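Local coordinates for protein YghZ aldo-keto reductase (Escherichia coli, PDB 3N6Q) that probably catalyses the NAD(P)H-dependent reduction of aldehydes or ketones, as a TIM-barrel member of the aldo-keto reductase family, at residues 23-28 / 189-194; 155-160 / 185-190. One frame throughout, in Å; residues are numbered along the deposited sequence.

Overall arrangement
From the N terminus, the chain first makes the strand 15-17, then turns back antiparallel into the strand 24-31, which also pairs in parallel with 59-61 and 297-300. Contact 1 closes a long loop of the fold, bringing 23-28, in the second arm of this hairpin, against 189-194 at the start of the strand 191-193 after 160 intervening residues. Contact 2 closes a much shorter loop, from the end of the helix 146-158 to the segment before the strand 191-193, and nests inside the first. The two share Leu189 and Leu190, and their centres lie about 16 Å apart. One run of chain, 185-194, thus leads from the outer helical layer to the barrel wall. Both contacts also touch the second subunit.

Contact 1 of 2, residues 23-28 / 189-194; sequences LRLPAL and LLIHQP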
loop_
_atom_site.group_PDB
_atom_site.type_symbol
_atom_site.label_atom_id
_atom_site.label_comp_id
_atom_site.label_asym_id
_atom_site.label_seq_id
_atom_site.Cartn_x
_atom_site.Cartn_y
_atom_site.Cartn_z
ATOM N N LEU B 23 -14.233 -13.471 -13.852
ATOM C CA LEU B 23 -15.452 -13.023 -13.167
ATOM C C LEU B 23 -16.675 -13.310 -14.053
ATOM O O LEU B 23 -16.737 -12.853 -15.187
ATOM C CB LEU B 23 -15.375 -11.509 -12.849
ATOM C CG LEU B 23 -16.517 -11.033 -11.908
ATOM C CD1 LEU B 23 -16.135 -11.515 -10.445
ATOM C CD2 LEU B 23 -16.770 -9.440 -11.989
ATOM N N ARG B 24 -17.638 -14.043 -13.527
ATOM C CA ARG B 24 -18.882 -14.369 -14.275
ATOM C C ARG B 24 -20.017 -13.450 -13.867
ATOM O O ARG B 24 -20.364 -13.398 -12.681
ATOM C CB ARG B 24 -19.269 -15.839 -13.989
ATOM C CG ARG B 24 -18.128 -16.790 -14.404
ATOM C CD ARG B 24 -18.212 -18.135 -13.656
ATOM N NE ARG B 24 -19.300 -18.829 -14.276
ATOM C CZ ARG B 24 -19.899 -19.902 -13.772
ATOM N NH1 ARG B 24 -19.438 -20.457 -12.644
ATOM N NH2 ARG B 24 -20.905 -20.448 -14.448
ATOM N N LEU B 25 -20.606 -12.740 -14.820
ATOM C CA LEU B 25 -21.756 -11.891 -14.528
ATOM C C LEU B 25 -23.010 -12.690 -14.943
ATOM O O LEU B 25 -22.937 -13.496 -15.897
ATOM C CB LEU B 25 -21.667 -10.572 -15.296
ATOM C CG LEU B 25 -20.438 -9.726 -14.835
ATOM C CD1 LEU B 25 -20.320 -8.482 -15.702
ATOM C CD2 LEU B 25 -20.580 -9.355 -13.331
ATOM N N PRO B 26 -24.128 -12.481 -14.241
ATOM C CA PRO B 26 -25.418 -12.954 -14.775
ATOM C C PRO B 26 -25.677 -12.297 -16.116
ATOM O O PRO B 26 -25.312 -11.111 -16.303
ATOM C CB PRO B 26 -26.420 -12.451 -13.733
ATOM C CG PRO B 26 -25.756 -11.107 -13.266
ATOM C CD PRO B 26 -24.312 -11.508 -13.139
ATOM N N ALA B 27 -26.292 -13.037 -17.069
ATOM C CA ALA B 27 -26.580 -12.471 -18.374
ATOM C C ALA B 27 -27.563 -11.329 -18.285
ATOM O O ALA B 27 -27.596 -10.473 -19.183
ATOM C CB ALA B 27 -27.163 -13.596 -19.390
ATOM N N LEU B 28 -28.372 -11.274 -17.218
ATOM C CA LEU B 28 -29.153 -10.063 -16.957
ATOM C C LEU B 28 -28.696 -9.518 -15.580
ATOM O O LEU B 28 -28.602 -10.291 -14.616
ATOM C CB LEU B 28 -30.680 -10.355 -16.904
ATOM C CG LEU B 28 -31.234 -10.792 -18.294
ATOM C CD1 LEU B 28 -31.034 -12.348 -18.457
ATOM C CD2 LEU B 28 -32.665 -10.443 -18.332
ATOM N N LEU B 189 -8.288 -3.732 -17.680
ATOM C CA LEU B 189 -9.623 -3.121 -17.700
ATOM C C LEU B 189 -10.642 -4.262 -17.678
ATOM O O LEU B 189 -10.612 -5.111 -18.590
ATOM C CB LEU B 189 -9.796 -2.291 -18.974
ATOM C CG LEU B 189 -11.206 -1.684 -19.101
ATOM C CD1 LEU B 189 -11.553 -0.616 -17.935
ATOM C CD2 LEU B 189 -11.324 -0.936 -20.463
ATOM N N LEU B 190 -11.562 -4.305 -16.697
ATOM C CA LEU B 190 -12.512 -5.440 -16.638
ATOM C C LEU B 190 -13.590 -5.398 -17.723
ATOM O O LEU B 190 -13.959 -6.442 -18.316
ATOM C CB LEU B 190 -13.162 -5.549 -15.247
ATOM C CG LEU B 190 -14.228 -6.644 -15.164
ATOM C CD1 LEU B 190 -13.564 -8.103 -15.173
ATOM C CD2 LEU B 190 -15.100 -6.421 -13.895
ATOM N N ILE B 191 -14.159 -4.211 -17.929
ATOM C CA ILE B 191 -15.505 -4.078 -18.473
ATOM C C ILE B 191 -15.735 -2.678 -19.025
ATOM O O ILE B 191 -15.186 -1.638 -18.510
ATOM C CB ILE B 191 -16.583 -4.508 -17.416
ATOM C CG1 ILE B 191 -17.960 -4.662 -18.023
ATOM C CG2 ILE B 191 -16.666 -3.455 -16.231
ATOM C CD1 ILE B 191 -18.936 -5.455 -16.998
ATOM N N HIS B 192 -16.568 -2.621 -20.076
ATOM C CA HIS B 192 -17.009 -1.386 -20.688
ATOM C C HIS B 192 -18.531 -1.425 -20.632
ATOM O O HIS B 192 -19.170 -2.465 -20.969
ATOM C CB HIS B 192 -16.488 -1.303 -22.162
ATOM C CG HIS B 192 -16.739 0.016 -22.850
ATOM N ND1 HIS B 192 -18.003 0.544 -23.032
ATOM C CD2 HIS B 192 -15.878 0.905 -23.417
ATOM C CE1 HIS B 192 -17.912 1.681 -23.697
ATOM N NE2 HIS B 192 -16.626 1.933 -23.918
ATOM N N GLN B 193 -19.134 -0.337 -20.157
ATOM C CA GLN B 193 -20.571 -0.181 -20.207
ATOM C C GLN B 193 -21.006 0.870 -21.220
ATOM O O GLN B 193 -21.050 2.070 -20.894
ATOM C CB GLN B 193 -21.103 0.162 -18.771
ATOM C CG GLN B 193 -22.563 0.364 -18.710
ATOM C CD GLN B 193 -23.036 0.586 -17.253
ATOM O OE1 GLN B 193 -23.858 1.441 -17.010
ATOM N NE2 GLN B 193 -22.572 -0.226 -16.329
ATOM N N PRO B 194 -21.396 0.439 -22.461
ATOM C CA PRO B 194 -21.939 1.361 -23.477
ATOM C C PRO B 194 -23.459 1.324 -23.469
ATOM O O PRO B 194 -24.082 0.353 -23.014
ATOM C CB PRO B 194 -21.393 0.772 -24.797
ATOM C CG PRO B 194 -21.500 -0.752 -24.533
ATOM C CD PRO B 194 -21.072 -0.894 -23.030
#
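Leu25 and Ile191 meet tip to tip, Leu25 CD1 lying 3.6 Å from Ile191 CD1. Ile191 reaches across because its CG1 stands anti to the backbone N (chi1 -168°) and the chain runs on extended to CD1. The second apolar pair is built differently: Leu23 and Leu190 cross at about a right angle, each offering a single methyl, with Leu23 CD2 3.9 Å from Leu190 CD2. Leu23 and Leu25, two residues apart, both project toward 189-194, as do the consecutive Leu190 and Ile191 toward 23-28.

No hydrogen bond joins the two segments, and their closest alpha carbons, Leu23 CA and Leu190 CA, are 8.8 Å apart. Backbone bonding goes instead to neighbours: Leu25 pairs with Arg16 of the antiparallel strand 15-17, and Leu190 with Val165 and Gly218 on the adjoining parts of the sheet. Tyr164 touches both Leu23 and Leu190. Outward from the contact, the carbonyl of Arg24 accepts a hydrogen bond from Tyr107 OH of the second subunit.

Side chains alone, with no bond between the backbones, thus join the second arm of the N-terminal hairpin to the start of the strand 191-193, consistent with the hairpin that closes the floor of aldo-keto reductase barrels. All four touching residues are buried, yet the two segments bury just 133 Å² between them. The chemistry is purely hydrophobic: two methyl pairs touch between the hairpin and the barrel strand, and the meeting depends on shape and exclusion of water, with no directional bond.

Contact 2 of 2, residues 155-160 / 185-190; sequences HAVQSG and WKIPLL
Gln158 brings its amide nitrogen close to the six-membered ring of Trp185, with Gln158 NE2 3.1 Å from Trp185 CE3. The approach is oblique to the ring; the two side chains cross at about a right angle, their amide and indole planes turned 71° apart. Beside this pair, Val157 and Ile187 make the apolar part of the contact, Val157 CB resting 4.0 Å from Ile187 CD1.

A water fixes the amide further. It accepts from Gln158 NE2 at 2.9 Å and donates to Trp185 O at 2.6 Å, bridging the side chain of the helix residue to the backbone of the tryptophan. Gln158 reaches both partners because its chain is extended beyond CG, with CG anti to the carbonyl carbon (chi1 -72°). Trp185 also packs on Ser151 and Ala154, and forms a cation-pi pair with Lys186 of the third subunit. An alanine in place of Trp185 would probably hold the Gln158 amide through the water alone, open a gap against Ser151 and Ala154 and deprive that lysine of its cation-pi partner.

Behind these side chains stand two helix ends. Gly160, at positive phi, closes the helix 146-158 in a Schellman motif, with Gly160 N bonded to Val157 O at 3.0 Å; Ser159 N and Ser159 OG reach His155 O from opposite faces of its carbonyl plane. Lys186 is the C-prime residue of a second Schellman motif, ending the helix 172-183.

Val157 and Ile187 both rest on Val165, so the contact joins the C-terminal end of the helix 146-158 to the loop that leads from the helix 172-183 into the strand 191-193, over the strand 162-168 that lies between the two helices in the chain.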
loop_
_atom_site.group_PDB
_atom_site.type_symbol
_atom_site.label_atom_id
_atom_site.label_comp_id
_atom_site.label_asym_id
_atom_site.label_seq_id
_atom_site.Cartn_x
_atom_site.Cartn_y
_atom_site.Cartn_z
ATOM N N HIS B 155 -5.275 3.491 -8.134
ATOM C CA HIS B 155 -5.230 3.705 -6.704
ATOM C C HIS B 155 -6.428 3.057 -5.989
ATOM O O HIS B 155 -6.268 2.476 -4.908
ATOM C CB HIS B 155 -5.166 5.213 -6.417
ATOM C CG HIS B 155 -4.961 5.520 -4.963
ATOM N ND1 HIS B 155 -3.708 5.475 -4.371
ATOM C CD2 HIS B 155 -5.846 5.707 -3.963
ATOM C CE1 HIS B 155 -3.837 5.730 -3.082
ATOM N NE2 HIS B 155 -5.118 5.918 -2.818
ATOM N N ALA B 156 -7.616 3.108 -6.601
ATOM C CA ALA B 156 -8.803 2.465 -6.001
ATOM C C ALA B 156 -8.531 0.981 -5.829
ATOM O O ALA B 156 -8.871 0.345 -4.815
ATOM C CB ALA B 156 -10.061 2.692 -6.925
ATOM N N VAL B 157 -7.925 0.386 -6.844
ATOM C CA VAL B 157 -7.607 -1.064 -6.748
ATOM C C VAL B 157 -6.479 -1.347 -5.756
ATOM O O VAL B 157 -6.597 -2.221 -4.868
ATOM C CB VAL B 157 -7.239 -1.645 -8.183
ATOM C CG1 VAL B 157 -6.840 -3.186 -8.079
ATOM C CG2 VAL B 157 -8.450 -1.485 -9.091
ATOM N N GLN B 158 -5.406 -0.552 -5.808
ATOM C CA GLN B 158 -4.257 -0.872 -4.948
ATOM C C GLN B 158 -4.645 -0.651 -3.509
ATOM O O GLN B 158 -4.192 -1.383 -2.645
ATOM C CB GLN B 158 -3.051 0.043 -5.256
ATOM C CG GLN B 158 -2.397 -0.295 -6.614
ATOM C CD GLN B 158 -1.576 0.845 -7.204
ATOM O OE1 GLN B 158 -1.629 1.988 -6.737
ATOM N NE2 GLN B 158 -0.879 0.549 -8.298
ATOM N N SER B 159 -5.528 0.316 -3.258
ATOM C CA SER B 159 -5.876 0.633 -1.870
ATOM C C SER B 159 -6.885 -0.335 -1.292
ATOM O O SER B 159 -7.281 -0.177 -0.143
ATOM C CB SER B 159 -6.389 2.079 -1.727
ATOM O OG SER B 159 -7.597 2.250 -2.478
ATOM N N GLY B 160 -7.422 -1.240 -2.116
ATOM C CA GLY B 160 -8.395 -2.198 -1.652
ATOM C C GLY B 160 -9.834 -1.641 -1.628
ATOM O O GLY B 160 -10.691 -2.243 -1.014
ATOM N N TRP B 185 0.035 -0.273 -14.734
ATOM C CA TRP B 185 -0.150 -0.560 -13.302
ATOM C C TRP B 185 -0.414 -2.047 -13.060
ATOM O O TRP B 185 -0.705 -2.471 -11.930
ATOM C CB TRP B 185 -1.356 0.244 -12.811
ATOM C CG TRP B 185 -1.168 1.747 -12.823
ATOM C CD1 TRP B 185 -1.729 2.651 -13.681
ATOM C CD2 TRP B 185 -0.482 2.507 -11.829
ATOM N NE1 TRP B 185 -1.349 3.926 -13.332
ATOM C CE2 TRP B 185 -0.589 3.854 -12.184
ATOM C CE3 TRP B 185 0.268 2.152 -10.712
ATOM C CZ2 TRP B 185 -0.027 4.873 -11.418
ATOM C CZ3 TRP B 185 0.886 3.169 -9.969
ATOM C CH2 TRP B 185 0.738 4.503 -10.333
ATOM N N LYS B 186 -0.245 -2.842 -14.120
ATOM C CA LYS B 186 -0.573 -4.257 -14.114
ATOM C C LYS B 186 -2.024 -4.533 -13.716
ATOM O O LYS B 186 -2.312 -5.507 -12.993
ATOM C CB LYS B 186 0.399 -5.028 -13.220
ATOM C CG LYS B 186 1.880 -4.948 -13.745
ATOM C CD LYS B 186 2.886 -5.616 -12.757
ATOM C CE LYS B 186 2.745 -7.116 -12.823
ATOM N NZ LYS B 186 2.886 -7.603 -14.227
ATOM N N ILE B 187 -2.938 -3.692 -14.194
ATOM C CA ILE B 187 -4.345 -3.893 -13.930
ATOM C C ILE B 187 -5.049 -4.033 -15.292
ATOM O O ILE B 187 -4.862 -3.182 -16.170
ATOM C CB ILE B 187 -4.902 -2.638 -13.200
ATOM C CG1 ILE B 187 -4.273 -2.586 -11.797
ATOM C CG2 ILE B 187 -6.470 -2.692 -13.140
ATOM C CD1 ILE B 187 -4.581 -1.276 -11.096
ATOM N N PRO B 188 -5.817 -5.124 -15.485
ATOM C CA PRO B 188 -6.599 -5.203 -16.736
ATOM C C PRO B 188 -7.882 -4.426 -16.622
ATOM O O PRO B 188 -8.564 -4.529 -15.584
ATOM C CB PRO B 188 -6.933 -6.714 -16.873
ATOM C CG PRO B 188 -6.866 -7.305 -15.447
ATOM C CD PRO B 188 -5.968 -6.317 -14.607
ATOM N N LEU B 189 -8.288 -3.732 -17.680
ATOM C CA LEU B 189 -9.623 -3.121 -17.700
ATOM C C LEU B 189 -10.642 -4.262 -17.678
ATOM O O LEU B 189 -10.612 -5.111 -18.590
ATOM C CB LEU B 189 -9.796 -2.291 -18.974
ATOM C CG LEU B 189 -11.206 -1.684 -19.101
ATOM C CD1 LEU B 189 -11.553 -0.616 -17.935
ATOM C CD2 LEU B 189 -11.324 -0.936 -20.463
ATOM N N LEU B 190 -11.562 -4.305 -16.697
ATOM C CA LEU B 190 -12.512 -5.440 -16.638
ATOM C C LEU B 190 -13.590 -5.398 -17.723
ATOM O O LEU B 190 -13.959 -6.442 -18.316
ATOM C CB LEU B 190 -13.162 -5.549 -15.247
ATOM C CG LEU B 190 -14.228 -6.644 -15.164
ATOM C CD1 LEU B 190 -13.564 -8.103 -15.173
ATOM C CD2 LEU B 190 -15.100 -6.421 -13.895
HETATM O O HOH W 1 -1.084 -2.113 -9.337
#